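Chitinase (PDB 4TXG) probably hydrolyses the glycosidic bonds of chitin, as a family GH18 glycoside hydrolase whose chain also carries a module of the kind that binds carbohydrate. Local coordinates at residues A[580-585]-A[626-631]; A[154-159]-A[631-636]; A[677-682]-A[753-758]. All blocks are in the same frame, centred on the assembly; numbering follows the deposited sequence.

Contact 1: residues A[580-585]-A[626-631]; sequences EDEQSI and TTLTSL
Glu580 enters the contact through its backbone: its carbonyl O lies 3.8 Å from Leu628 CD1, a methyl carbon that covers it without bonding, and the model offers this buried oxygen no polar partner. The two segments are the N-terminal turns of helices 582-594 and 627-636, on the outside of the (beta/alpha)8 barrel expected of a GH18 enzyme. The carboxylate of Glu580 points elsewhere, and Glu580 OE2 forms a salt bridge with Lys588. Asp581 starts the first helix with a capping box: Asp581 OD1 takes the N-H of Gln583 from above the carboxylate plane, and Ser584 OG takes the N-H of Asp581 at 3.1 Å. Asp581 OD2 forms salt bridges with Arg557 and Lys526. The backbone at this cap is also what Leu628 CD2 rests on, 3.7 Å from both Asp581 C and Glu582 N. Glu582 reaches across the helix gap, and its side chain meets that of Thr627 at about a right angle, with Glu582 CD 3.4 Å from Thr627 CG2. Thr627 presents this methyl because CG2 stands opposite its own N, which leaves OG1 to bond Tyr609 O; Glu582 OE1 is bonded by the Tyr609 hydroxyl. The Ile585 and Leu631 side chains pass each other in opposite directions, Ile585 CG2 lying 3.7 Å from Leu631 CD2, while that same CD2 methyl sits 3.4 Å from Glu582 O.

Contact 2: residues A[154-159]-A[631-636]; sequences RRIIGY and LLYNTF
Arg154 lays its aliphatic stem across the Phe636 ring, the two side chains crossing at about a right angle. Arg154 CG sits over one face, 3.6 Å from the centroid of the Phe636 ring and 16° off the normal, a CH-pi contact; Arg154 CB adds to it at 3.5 Å from Phe636 CD2. A bend at chi2 then carries the chain off the ring, and the guanidinium plane stands 88° to that of the phenyl. Its nitrogens are engaged elsewhere, NE in a salt bridge to Asp593 and NH2 with Asn596 OD1. The strand that follows, 155-159, is part of the parallel barrel sheet, and helix 627-636 packs on its outer side with the two axes 9.6 Å apart and nearly antiparallel at 166°, as in the beta/alpha packing of a TIM barrel. Ile156 faces this helix and extends its CG1-CD1 arm between the Phe636 ring and the backbone of Tyr633. Ile156 CG1 lies near the ring plane, 4.1 Å from Phe636 CD2, whereas Ile156 CD1 goes on to Tyr633 CA at 3.6 Å and borders the Tyr633 ring at its edge. The tyrosine hydroxyl is bonded to Asn150 O, and Val600 touches both Leu632 and Phe636.

Contact 3: residues A[677-682]-A[753-758]; sequences PKLTIV and VTLDVV
Leu679 and Leu755 lie side by side on one face of the sheet although their first torsions differ: Leu679 sets CG opposite its backbone N (chi1 173°), whereas Leu755 holds CG between N and the carbonyl carbon (chi1 52°). With these torsions the ends of the two leucines approach, Leu679 CD2 lying 4.1 Å from Leu755 CD2. Ile681 CD1 meets the same Leu755 methyl, and Val757 CG1 touches Leu679 CB, giving this face an apolar row that Leu663 of strand 659-664 helps to cover. The other face carries the polar residues Lys678, Asp756, Thr680 and Thr754, which touch largely through their aliphatic parts. Lys678, bent at chi3, lays CD against Thr754 CB at 3.6 Å and runs alongside Asp756, but Lys678 NZ stays 4.8 Å from Asp756 OD1, too far for a salt bridge. Thr680 OG1 sits 3.2 Å from the Thr754 CG2 methyl. Five backbone hydrogen bonds fix the register. Leu679 pairs with Leu755 through both its N and O, as Ile681 does with Val753, and Leu679 N to Leu755 O is the shortest at 2.7 Å; Val757 N adds a bond to Pro677 O. Lys678-Asp756 and Thr680-Thr754 are the non-hydrogen-bonded pairs between. Strands 659-664 and 708-709 flank the two, completing an antiparallel four-stranded sheet in the Chitinase C region.

Contacts 1 and 2 are neighbours, their centres 10 Å apart; both use helix 627-636, Leu631 belonging to both segments but touching across contact 1 alone, and Ile585 CG2 meets Leu632 CD2 at 3.7 Å. That helix packs on helix 582-594 in contact 1 and on barrel strand 155-161 in contact 2. Contact 2 is buried and joins hydrocarbon to rings, whereas contact 1 is only partly buried, with capping and charged groups around its apolar centre. Contact 3, about 41 Å from contact 2 centre to centre, is partly buried too: Leu679, Leu755 and Ile681 are covered, Lys678 and Thr754 exposed. Backbone hydrogen bonds define it, while neither helix-bearing contact has any between its segments.

Contact 1: residues A[580-585]-A[626-631]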
ATOM      1  N   GLU A 580      -0.267 -16.402  -8.452  1.00  9.22           N
ATOM      2  CA  GLU A 580      -1.525 -15.672  -8.371  1.00  6.94           C
ATOM      3  C   GLU A 580      -2.186 -15.883  -9.720  1.00  8.41           C
ATOM      4  O   GLU A 580      -1.583 -15.587 -10.755  1.00 11.19           O
ATOM      5  CB  GLU A 580      -1.282 -14.183  -8.081  1.00  8.81           C
ATOM      6  CG  GLU A 580      -2.540 -13.349  -7.845  1.00 11.33           C
ATOM      7  CD  GLU A 580      -3.063 -13.458  -6.418  1.00 14.93           C
ATOM      8  OE1 GLU A 580      -3.380 -14.577  -5.966  1.00 18.46           O
ATOM      9  OE2 GLU A 580      -3.151 -12.422  -5.735  1.00 17.21           O
ATOM     10  N   ASP A 581      -3.396 -16.431  -9.747  1.00  7.98           N
ATOM     11  CA  ASP A 581      -4.022 -16.664 -11.052  1.00  8.06           C
ATOM     12  C   ASP A 581      -5.531 -16.470 -10.986  1.00 10.40           C
ATOM     13  O   ASP A 581      -6.030 -15.828 -10.061  1.00 10.75           O
ATOM     14  CB  ASP A 581      -3.639 -18.049 -11.626  1.00 12.80           C
ATOM     15  CG  ASP A 581      -4.109 -19.235 -10.780  1.00 17.54           C
ATOM     16  OD1 ASP A 581      -5.079 -19.124  -9.996  1.00 14.71           O
ATOM     17  OD2 ASP A 581      -3.500 -20.325 -10.940  1.00 16.55           O
ATOM     18  N   GLU A 582      -6.260 -16.987 -11.970  1.00 10.44           N
ATOM     19  CA  GLU A 582      -7.665 -16.606 -12.086  1.00 10.03           C
ATOM     20  C   GLU A 582      -8.496 -17.056 -10.890  1.00 12.26           C
ATOM     21  O   GLU A 582      -9.471 -16.398 -10.521  1.00 10.35           O
ATOM     22  CB  GLU A 582      -8.258 -17.152 -13.383  1.00 11.37           C
ATOM     23  CG  GLU A 582      -7.638 -16.502 -14.613  1.00 14.50           C
ATOM     24  CD  GLU A 582      -7.618 -17.412 -15.829  1.00 26.23           C
ATOM     25  OE1 GLU A 582      -6.580 -18.083 -16.069  1.00 29.98           O
ATOM     26  OE2 GLU A 582      -8.634 -17.441 -16.555  1.00 27.73           O
ATOM     27  N   GLN A 583      -8.113 -18.166 -10.269  1.00 10.80           N
ATOM     28  CA  GLN A 583      -8.907 -18.662  -9.149  1.00  8.82           C
ATOM     29  C   GLN A 583      -8.759 -17.745  -7.936  1.00  9.93           C
ATOM     30  O   GLN A 583      -9.753 -17.415  -7.277  1.00  9.20           O
ATOM     31  CB  GLN A 583      -8.519 -20.101  -8.780  1.00 11.56           C
ATOM     32  CG  GLN A 583      -9.477 -20.729  -7.751  1.00 10.75           C
ATOM     33  CD  GLN A 583      -9.193 -22.202  -7.508  1.00 11.99           C
ATOM     34  OE1 GLN A 583      -8.239 -22.755  -8.056  1.00 12.49           O
ATOM     35  NE2 GLN A 583     -10.025 -22.846  -6.688  1.00 14.82           N
ATOM     36  N   SER A 584      -7.530 -17.316  -7.646  1.00  7.38           N
ATOM     37  CA  SER A 584      -7.308 -16.484  -6.469  1.00 11.73           C
ATOM     38  C   SER A 584      -7.761 -15.047  -6.711  1.00  8.22           C
ATOM     39  O   SER A 584      -8.283 -14.400  -5.801  1.00  8.96           O
ATOM     40  CB  SER A 584      -5.836 -16.513  -6.034  1.00 10.86           C
ATOM     41  OG  SER A 584      -4.943 -16.173  -7.082  1.00  9.00           O
ATOM     42  N   ILE A 585      -7.574 -14.554  -7.935  1.00  8.01           N
ATOM     43  CA  ILE A 585      -8.071 -13.232  -8.287  1.00  9.36           C
ATOM     44  C   ILE A 585      -9.603 -13.194  -8.163  1.00  7.38           C
ATOM     45  O   ILE A 585     -10.152 -12.219  -7.655  1.00  8.61           O
ATOM     46  CB  ILE A 585      -7.624 -12.807  -9.720  1.00  8.53           C
ATOM     47  CG1 ILE A 585      -6.108 -12.570  -9.755  1.00  8.97           C
ATOM     48  CG2 ILE A 585      -8.358 -11.542 -10.170  1.00  8.49           C
ATOM     49  CD1 ILE A 585      -5.616 -11.512  -8.769  1.00 11.21           C
ATOM     50  N   THR A 626      -3.367 -10.000 -20.736  1.00 11.04           N
ATOM     51  CA  THR A 626      -4.253  -9.248 -19.851  1.00 11.95           C
ATOM     52  C   THR A 626      -5.316 -10.093 -19.149  1.00  9.98           C
ATOM     53  O   THR A 626      -6.357  -9.567 -18.767  1.00 10.67           O
ATOM     54  CB  THR A 626      -4.992  -8.126 -20.623  1.00 13.25           C
ATOM     55  OG1 THR A 626      -5.813  -8.708 -21.645  1.00 14.27           O
ATOM     56  CG2 THR A 626      -4.000  -7.147 -21.254  1.00 16.81           C
ATOM     57  N   THR A 627      -5.064 -11.385 -18.965  1.00 10.04           N
ATOM     58  CA  THR A 627      -6.082 -12.264 -18.368  1.00  9.15           C
ATOM     59  C   THR A 627      -6.549 -11.813 -16.975  1.00  9.18           C
ATOM     60  O   THR A 627      -7.754 -11.716 -16.718  1.00  9.45           O
ATOM     61  CB  THR A 627      -5.573 -13.712 -18.286  1.00 13.14           C
ATOM     62  OG1 THR A 627      -5.448 -14.228 -19.613  1.00 14.85           O
ATOM     63  CG2 THR A 627      -6.552 -14.594 -17.505  1.00 12.20           C
ATOM     64  N   LEU A 628      -5.616 -11.523 -16.079  1.00  8.43           N
ATOM     65  CA  LEU A 628      -6.009 -11.183 -14.712  1.00  8.54           C
ATOM     66  C   LEU A 628      -6.673  -9.799 -14.621  1.00 10.57           C
ATOM     67  O   LEU A 628      -7.680  -9.624 -13.931  1.00  9.16           O
ATOM     68  CB  LEU A 628      -4.804 -11.255 -13.771  1.00  9.38           C
ATOM     69  CG  LEU A 628      -4.120 -12.621 -13.704  1.00 12.00           C
ATOM     70  CD1 LEU A 628      -3.007 -12.603 -12.660  1.00 10.82           C
ATOM     71  CD2 LEU A 628      -5.119 -13.747 -13.410  1.00 13.82           C
ATOM     72  N   THR A 629      -6.125  -8.823 -15.327  1.00  7.81           N
ATOM     73  CA  THR A 629      -6.736  -7.501 -15.355  1.00  7.56           C
ATOM     74  C   THR A 629      -8.111  -7.561 -16.022  1.00  9.92           C
ATOM     75  O   THR A 629      -9.039  -6.869 -15.605  1.00 10.61           O
ATOM     76  CB  THR A 629      -5.822  -6.498 -16.067  1.00 11.35           C
ATOM     77  OG1 THR A 629      -4.627  -6.342 -15.288  1.00 10.14           O
ATOM     78  CG2 THR A 629      -6.499  -5.146 -16.204  1.00 11.63           C
ATOM     79  N   SER A 630      -8.252  -8.408 -17.042  1.00 10.37           N
ATOM     80  CA  SER A 630      -9.540  -8.558 -17.712  1.00 10.44           C
ATOM     81  C   SER A 630     -10.578  -9.173 -16.779  1.00 12.99           C
ATOM     82  O   SER A 630     -11.758  -8.804 -16.806  1.00 10.26           O
ATOM     83  CB  SER A 630      -9.404  -9.410 -18.978  1.00 12.92           C
ATOM     84  OG  SER A 630      -8.646  -8.724 -19.963  1.00 14.85           O
ATOM     85  N   LEU A 631     -10.137 -10.121 -15.960  1.00 10.81           N
ATOM     86  CA  LEU A 631     -11.026 -10.734 -14.980  1.00 11.07           C
ATOM     87  C   LEU A 631     -11.468  -9.701 -13.954  1.00  8.92           C
ATOM     88  O   LEU A 631     -12.650  -9.626 -13.619  1.00 10.48           O
ATOM     89  CB  LEU A 631     -10.345 -11.915 -14.284  1.00 13.23           C
ATOM     90  CG  LEU A 631     -11.112 -12.582 -13.135  1.00 13.04           C
ATOM     91  CD1 LEU A 631     -12.461 -13.114 -13.591  1.00 14.85           C
ATOM     92  CD2 LEU A 631     -10.260 -13.709 -12.533  1.00 14.76           C
TER

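Contact 2: residues A[154-159]-A[631-636]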
ATOM      1  N   ARG A 154     -14.921  -0.250  -9.150  1.00  8.02           N
ATOM      2  CA  ARG A 154     -13.734  -0.315  -8.297  1.00  8.51           C
ATOM      3  C   ARG A 154     -12.528   0.281  -8.990  1.00  9.54           C
ATOM      4  O   ARG A 154     -12.408   0.184 -10.209  1.00  7.71           O
ATOM      5  CB  ARG A 154     -13.400  -1.766  -7.929  1.00  7.76           C
ATOM      6  CG  ARG A 154     -14.546  -2.542  -7.318  1.00  8.17           C
ATOM      7  CD  ARG A 154     -14.839  -2.122  -5.878  1.00  9.06           C
ATOM      8  NE  ARG A 154     -16.115  -2.703  -5.457  1.00  8.61           N
ATOM      9  CZ  ARG A 154     -16.961  -2.125  -4.617  1.00  8.76           C
ATOM     10  NH1 ARG A 154     -16.647  -0.954  -4.046  1.00 10.17           N
ATOM     11  NH2 ARG A 154     -18.116  -2.718  -4.348  1.00  9.26           N
ATOM     12  N   ARG A 155     -11.605   0.852  -8.221  1.00  7.94           N
ATOM     13  CA  ARG A 155     -10.330   1.226  -8.813  1.00  6.75           C
ATOM     14  C   ARG A 155      -9.618  -0.036  -9.281  1.00  7.24           C
ATOM     15  O   ARG A 155      -9.709  -1.083  -8.646  1.00  6.90           O
ATOM     16  CB  ARG A 155      -9.457   1.988  -7.826  1.00  6.91           C
ATOM     17  CG  ARG A 155     -10.077   3.281  -7.339  1.00  7.03           C
ATOM     18  CD  ARG A 155      -9.050   4.142  -6.621  1.00  6.95           C
ATOM     19  NE  ARG A 155      -9.696   5.289  -5.995  1.00  6.80           N
ATOM     20  CZ  ARG A 155     -10.228   5.252  -4.781  1.00  8.90           C
ATOM     21  NH1 ARG A 155     -10.163   4.127  -4.075  1.00  6.54           N
ATOM     22  NH2 ARG A 155     -10.813   6.339  -4.275  1.00  6.68           N
ATOM     23  N   ILE A 156      -8.937   0.082 -10.415  1.00  7.44           N
ATOM     24  CA  ILE A 156      -8.102  -0.971 -10.960  1.00  6.78           C
ATOM     25  C   ILE A 156      -6.803  -0.274 -11.323  1.00  6.98           C
ATOM     26  O   ILE A 156      -6.710   0.422 -12.338  1.00  8.60           O
ATOM     27  CB  ILE A 156      -8.743  -1.659 -12.182  1.00  9.15           C
ATOM     28  CG1 ILE A 156     -10.082  -2.285 -11.789  1.00  7.40           C
ATOM     29  CG2 ILE A 156      -7.794  -2.712 -12.768  1.00  8.86           C
ATOM     30  CD1 ILE A 156     -10.875  -2.834 -12.983  1.00  9.45           C
ATOM     31  N   ILE A 157      -5.827  -0.416 -10.440  1.00  7.62           N
ATOM     32  CA  ILE A 157      -4.612   0.389 -10.496  1.00  7.48           C
ATOM     33  C   ILE A 157      -3.421  -0.469 -10.876  1.00  6.29           C
ATOM     34  O   ILE A 157      -3.035  -1.361 -10.132  1.00  9.25           O
ATOM     35  CB  ILE A 157      -4.340   1.053  -9.140  1.00  8.95           C
ATOM     36  CG1 ILE A 157      -5.554   1.877  -8.702  1.00  8.67           C
ATOM     37  CG2 ILE A 157      -3.089   1.915  -9.188  1.00  9.69           C
ATOM     38  CD1 ILE A 157      -5.775   1.840  -7.190  1.00 17.21           C
ATOM     39  N   GLY A 158      -2.832  -0.194 -12.033  1.00  8.37           N
ATOM     40  CA  GLY A 158      -1.709  -0.995 -12.488  1.00 10.36           C
ATOM     41  C   GLY A 158      -0.401  -0.241 -12.389  1.00 10.28           C
ATOM     42  O   GLY A 158      -0.314   0.913 -12.820  1.00  8.48           O
ATOM     43  N   TYR A 159       0.610  -0.878 -11.800  1.00  8.90           N
ATOM     44  CA  TYR A 159       1.958  -0.335 -11.832  1.00  8.92           C
ATOM     45  C   TYR A 159       2.630  -0.652 -13.157  1.00  9.29           C
ATOM     46  O   TYR A 159       2.678  -1.809 -13.580  1.00 10.24           O
ATOM     47  CB  TYR A 159       2.804  -0.890 -10.692  1.00  7.59           C
ATOM     48  CG  TYR A 159       2.654  -0.116  -9.413  1.00  9.64           C
ATOM     49  CD1 TYR A 159       3.434   1.002  -9.167  1.00  9.99           C
ATOM     50  CD2 TYR A 159       1.749  -0.518  -8.440  1.00 15.00           C
ATOM     51  CE1 TYR A 159       3.303   1.715  -7.995  1.00 14.43           C
ATOM     52  CE2 TYR A 159       1.616   0.183  -7.259  1.00 19.55           C
ATOM     53  CZ  TYR A 159       2.398   1.302  -7.042  1.00 20.26           C
ATOM     54  OH  TYR A 159       2.260   2.012  -5.865  1.00 23.85           O
ATOM     55  N   LEU A 631     -10.137 -10.121 -15.960  1.00 10.81           N
ATOM     56  CA  LEU A 631     -11.026 -10.734 -14.980  1.00 11.07           C
ATOM     57  C   LEU A 631     -11.468  -9.701 -13.954  1.00  8.92           C
ATOM     58  O   LEU A 631     -12.650  -9.626 -13.619  1.00 10.48           O
ATOM     59  CB  LEU A 631     -10.345 -11.915 -14.284  1.00 13.23           C
ATOM     60  CG  LEU A 631     -11.112 -12.582 -13.135  1.00 13.04           C
ATOM     61  CD1 LEU A 631     -12.461 -13.114 -13.591  1.00 14.85           C
ATOM     62  CD2 LEU A 631     -10.260 -13.709 -12.533  1.00 14.76           C
ATOM     63  N   LEU A 632     -10.523  -8.905 -13.458  1.00  7.63           N
ATOM     64  CA  LEU A 632     -10.867  -7.838 -12.517  1.00  9.15           C
ATOM     65  C   LEU A 632     -11.864  -6.850 -13.143  1.00  9.32           C
ATOM     66  O   LEU A 632     -12.888  -6.505 -12.543  1.00  8.66           O
ATOM     67  CB  LEU A 632      -9.608  -7.092 -12.062  1.00  9.33           C
ATOM     68  CG  LEU A 632      -8.673  -7.829 -11.111  1.00  9.94           C
ATOM     69  CD1 LEU A 632      -7.370  -7.055 -10.954  1.00 11.71           C
ATOM     70  CD2 LEU A 632      -9.343  -8.047  -9.764  1.00 12.57           C
ATOM     71  N   TYR A 633     -11.553  -6.390 -14.349  1.00  7.91           N
ATOM     72  CA  TYR A 633     -12.407  -5.423 -15.021  1.00  8.62           C
ATOM     73  C   TYR A 633     -13.799  -5.977 -15.328  1.00  9.35           C
ATOM     74  O   TYR A 633     -14.807  -5.290 -15.136  1.00 10.57           O
ATOM     75  CB  TYR A 633     -11.760  -4.926 -16.320  1.00  8.58           C
ATOM     76  CG  TYR A 633     -12.677  -3.982 -17.046  1.00 11.25           C
ATOM     77  CD1 TYR A 633     -12.923  -2.711 -16.543  1.00  9.54           C
ATOM     78  CD2 TYR A 633     -13.345  -4.378 -18.198  1.00 11.38           C
ATOM     79  CE1 TYR A 633     -13.794  -1.852 -17.177  1.00 12.57           C
ATOM     80  CE2 TYR A 633     -14.221  -3.526 -18.840  1.00 12.24           C
ATOM     81  CZ  TYR A 633     -14.437  -2.263 -18.328  1.00 10.26           C
ATOM     82  OH  TYR A 633     -15.310  -1.408 -18.963  1.00 11.03           O
ATOM     83  N   ASN A 634     -13.862  -7.209 -15.821  1.00  9.62           N
ATOM     84  CA  ASN A 634     -15.155  -7.806 -16.153  1.00 10.89           C
ATOM     85  C   ASN A 634     -16.015  -7.999 -14.906  1.00 10.92           C
ATOM     86  O   ASN A 634     -17.235  -7.882 -14.954  1.00 14.71           O
ATOM     87  CB  ASN A 634     -14.961  -9.142 -16.875  1.00 13.23           C
ATOM     88  CG  ASN A 634     -14.473  -8.963 -18.306  1.00 21.32           C
ATOM     89  OD1 ASN A 634     -14.790  -7.963 -18.960  1.00 20.55           O
ATOM     90  ND2 ASN A 634     -13.699  -9.928 -18.797  1.00 25.64           N
ATOM     91  N   THR A 635     -15.362  -8.288 -13.789  1.00  9.53           N
ATOM     92  CA  THR A 635     -16.055  -8.439 -12.520  1.00 11.22           C
ATOM     93  C   THR A 635     -16.564  -7.091 -12.004  1.00 10.87           C
ATOM     94  O   THR A 635     -17.708  -6.979 -11.570  1.00 11.69           O
ATOM     95  CB  THR A 635     -15.135  -9.079 -11.475  1.00 12.59           C
ATOM     96  OG1 THR A 635     -14.676 -10.346 -11.966  1.00 12.08           O
ATOM     97  CG2 THR A 635     -15.867  -9.274 -10.152  1.00 12.92           C
ATOM     98  N   PHE A 636     -15.722  -6.063 -12.076  1.00  9.51           N
ATOM     99  CA  PHE A 636     -16.043  -4.779 -11.446  1.00  8.19           C
ATOM    100  C   PHE A 636     -16.820  -3.783 -12.330  1.00  9.38           C
ATOM    101  O   PHE A 636     -17.223  -2.723 -11.844  1.00 10.07           O
ATOM    102  CB  PHE A 636     -14.747  -4.112 -10.961  1.00  8.04           C
ATOM    103  CG  PHE A 636     -14.027  -4.879  -9.878  1.00  7.76           C
ATOM    104  CD1 PHE A 636     -14.722  -5.721  -9.014  1.00  8.80           C
ATOM    105  CD2 PHE A 636     -12.650  -4.724  -9.705  1.00  9.57           C
ATOM    106  CE1 PHE A 636     -14.062  -6.413  -8.007  1.00  8.99           C
ATOM    107  CE2 PHE A 636     -11.976  -5.413  -8.707  1.00  8.31           C
ATOM    108  CZ  PHE A 636     -12.686  -6.263  -7.847  1.00  7.60           C
TER

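Contact 3: residues A[677-682]-A[753-758]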
ATOM      1  N   PRO A 677       0.421   3.555  23.821  1.00  9.17           N
ATOM      2  CA  PRO A 677       0.479   5.010  23.698  1.00  9.63           C
ATOM      3  C   PRO A 677      -0.384   5.690  24.745  1.00 11.74           C
ATOM      4  O   PRO A 677      -1.155   5.042  25.450  1.00 11.73           O
ATOM      5  CB  PRO A 677      -0.088   5.258  22.306  1.00  8.08           C
ATOM      6  CG  PRO A 677      -1.103   4.141  22.145  1.00 10.55           C
ATOM      7  CD  PRO A 677      -0.410   2.946  22.761  1.00  9.32           C
ATOM      8  N   LYS A 678      -0.250   7.002  24.832  1.00 11.65           N
ATOM      9  CA  LYS A 678      -1.094   7.803  25.702  1.00 12.81           C
ATOM     10  C   LYS A 678      -2.238   8.405  24.891  1.00 13.39           C
ATOM     11  O   LYS A 678      -2.010   8.962  23.818  1.00 12.93           O
ATOM     12  CB  LYS A 678      -0.257   8.901  26.357  1.00 19.00           C
ATOM     13  CG  LYS A 678      -0.938   9.651  27.478  1.00 31.14           C
ATOM     14  CD  LYS A 678       0.046  10.607  28.139  1.00 41.08           C
ATOM     15  CE  LYS A 678       1.243   9.859  28.707  1.00 47.33           C
ATOM     16  NZ  LYS A 678       2.359  10.788  29.037  1.00 54.52           N
ATOM     17  N   LEU A 679      -3.464   8.281  25.394  1.00 12.67           N
ATOM     18  CA  LEU A 679      -4.613   8.955  24.786  1.00 11.08           C
ATOM     19  C   LEU A 679      -4.817  10.323  25.433  1.00 13.29           C
ATOM     20  O   LEU A 679      -4.973  10.426  26.650  1.00 14.70           O
ATOM     21  CB  LEU A 679      -5.878   8.105  24.925  1.00 12.93           C
ATOM     22  CG  LEU A 679      -7.208   8.731  24.484  1.00 15.14           C
ATOM     23  CD1 LEU A 679      -7.217   9.040  22.992  1.00 15.18           C
ATOM     24  CD2 LEU A 679      -8.387   7.830  24.867  1.00 16.16           C
ATOM     25  N   THR A 680      -4.785  11.379  24.626  1.00 10.06           N
ATOM     26  CA  THR A 680      -5.024  12.722  25.147  1.00 13.03           C
ATOM     27  C   THR A 680      -6.372  13.214  24.651  1.00 13.55           C
ATOM     28  O   THR A 680      -6.663  13.142  23.461  1.00 12.19           O
ATOM     29  CB  THR A 680      -3.928  13.722  24.729  1.00 14.06           C
ATOM     30  OG1 THR A 680      -2.671  13.319  25.295  1.00 13.58           O
ATOM     31  CG2 THR A 680      -4.268  15.133  25.222  1.00 14.23           C
ATOM     32  N   ILE A 681      -7.196  13.687  25.579  1.00 12.23           N
ATOM     33  CA  ILE A 681      -8.518  14.213  25.250  1.00 12.75           C
ATOM     34  C   ILE A 681      -8.532  15.679  25.639  1.00 12.41           C
ATOM     35  O   ILE A 681      -8.182  16.016  26.770  1.00 13.61           O
ATOM     36  CB  ILE A 681      -9.647  13.461  25.998  1.00 13.95           C
ATOM     37  CG1 ILE A 681      -9.594  11.956  25.706  1.00 15.51           C
ATOM     38  CG2 ILE A 681     -11.015  14.054  25.641  1.00 12.63           C
ATOM     39  CD1 ILE A 681     -10.480  11.123  26.639  1.00 16.50           C
ATOM     40  N   VAL A 682      -8.901  16.551  24.705  1.00 10.74           N
ATOM     41  CA  VAL A 682      -8.899  17.988  24.962  1.00 10.92           C
ATOM     42  C   VAL A 682     -10.294  18.573  24.779  1.00 13.59           C
ATOM     43  O   VAL A 682     -10.931  18.387  23.737  1.00 12.44           O
ATOM     44  CB  VAL A 682      -7.921  18.732  24.026  1.00 14.60           C
ATOM     45  CG1 VAL A 682      -7.843  20.216  24.400  1.00 15.18           C
ATOM     46  CG2 VAL A 682      -6.546  18.090  24.071  1.00 20.96           C
ATOM     47  N   VAL A 753      -7.036  15.875  29.480  1.00 13.81           N
ATOM     48  CA  VAL A 753      -6.787  14.753  30.370  1.00 15.46           C
ATOM     49  C   VAL A 753      -6.114  13.661  29.544  1.00 16.27           C
ATOM     50  O   VAL A 753      -6.374  13.539  28.355  1.00 13.14           O
ATOM     51  CB  VAL A 753      -8.086  14.234  31.036  1.00 18.73           C
ATOM     52  CG1 VAL A 753      -9.051  13.674  30.007  1.00 19.46           C
ATOM     53  CG2 VAL A 753      -7.767  13.203  32.111  1.00 23.80           C
ATOM     54  N   THR A 754      -5.219  12.897  30.160  1.00 16.34           N
ATOM     55  CA  THR A 754      -4.548  11.817  29.446  1.00 14.81           C
ATOM     56  C   THR A 754      -4.734  10.487  30.159  1.00 18.86           C
ATOM     57  O   THR A 754      -4.904  10.433  31.382  1.00 17.17           O
ATOM     58  CB  THR A 754      -3.047  12.075  29.305  1.00 19.89           C
ATOM     59  OG1 THR A 754      -2.468  12.171  30.614  1.00 24.42           O
ATOM     60  CG2 THR A 754      -2.783  13.361  28.540  1.00 14.98           C
ATOM     61  N   LEU A 755      -4.698   9.410  29.386  1.00 16.10           N
ATOM     62  CA  LEU A 755      -4.711   8.070  29.953  1.00 17.21           C
ATOM     63  C   LEU A 755      -3.870   7.153  29.089  1.00 16.80           C
ATOM     64  O   LEU A 755      -3.800   7.325  27.872  1.00 13.60           O
ATOM     65  CB  LEU A 755      -6.133   7.523  30.074  1.00 19.04           C
ATOM     66  CG  LEU A 755      -7.028   7.558  28.839  1.00 25.04           C
ATOM     67  CD1 LEU A 755      -7.981   6.372  28.866  1.00 29.78           C
ATOM     68  CD2 LEU A 755      -7.808   8.860  28.788  1.00 25.40           C
ATOM     69  N   ASP A 756      -3.227   6.183  29.725  1.00 15.23           N
ATOM     70  CA  ASP A 756      -2.434   5.210  28.998  1.00 14.74           C
ATOM     71  C   ASP A 756      -3.331   4.068  28.559  1.00 15.71           C
ATOM     72  O   ASP A 756      -4.081   3.525  29.360  1.00 16.00           O
ATOM     73  CB  ASP A 756      -1.290   4.698  29.862  1.00 20.64           C
ATOM     74  CG  ASP A 756      -0.349   5.810  30.290  1.00 29.03           C
ATOM     75  OD1 ASP A 756       0.146   6.540  29.405  1.00 27.34           O
ATOM     76  OD2 ASP A 756      -0.120   5.956  31.509  1.00 35.49           O
ATOM     77  N   VAL A 757      -3.271   3.717  27.282  1.00 13.25           N
ATOM     78  CA  VAL A 757      -4.076   2.606  26.786  1.00 13.32           C
ATOM     79  C   VAL A 757      -3.141   1.492  26.375  1.00 14.46           C
ATOM     80  O   VAL A 757      -1.947   1.718  26.220  1.00 14.75           O
ATOM     81  CB  VAL A 757      -4.967   3.016  25.611  1.00 13.00           C
ATOM     82  CG1 VAL A 757      -5.851   4.190  26.025  1.00 14.62           C
ATOM     83  CG2 VAL A 757      -4.137   3.388  24.395  1.00 14.77           C
ATOM     84  N   VAL A 758      -3.664   0.281  26.234  1.00 11.99           N
ATOM     85  CA  VAL A 758      -2.838  -0.837  25.785  1.00 10.17           C
ATOM     86  C   VAL A 758      -3.631  -1.682  24.811  1.00  9.70           C
ATOM     87  O   VAL A 758      -4.788  -2.018  25.075  1.00 11.79           O
ATOM     88  CB  VAL A 758      -2.365  -1.738  26.947  1.00 16.65           C
ATOM     89  CG1 VAL A 758      -1.568  -2.922  26.420  1.00 15.21           C
ATOM     90  CG2 VAL A 758      -1.514  -0.969  27.885  1.00 25.88           C
TER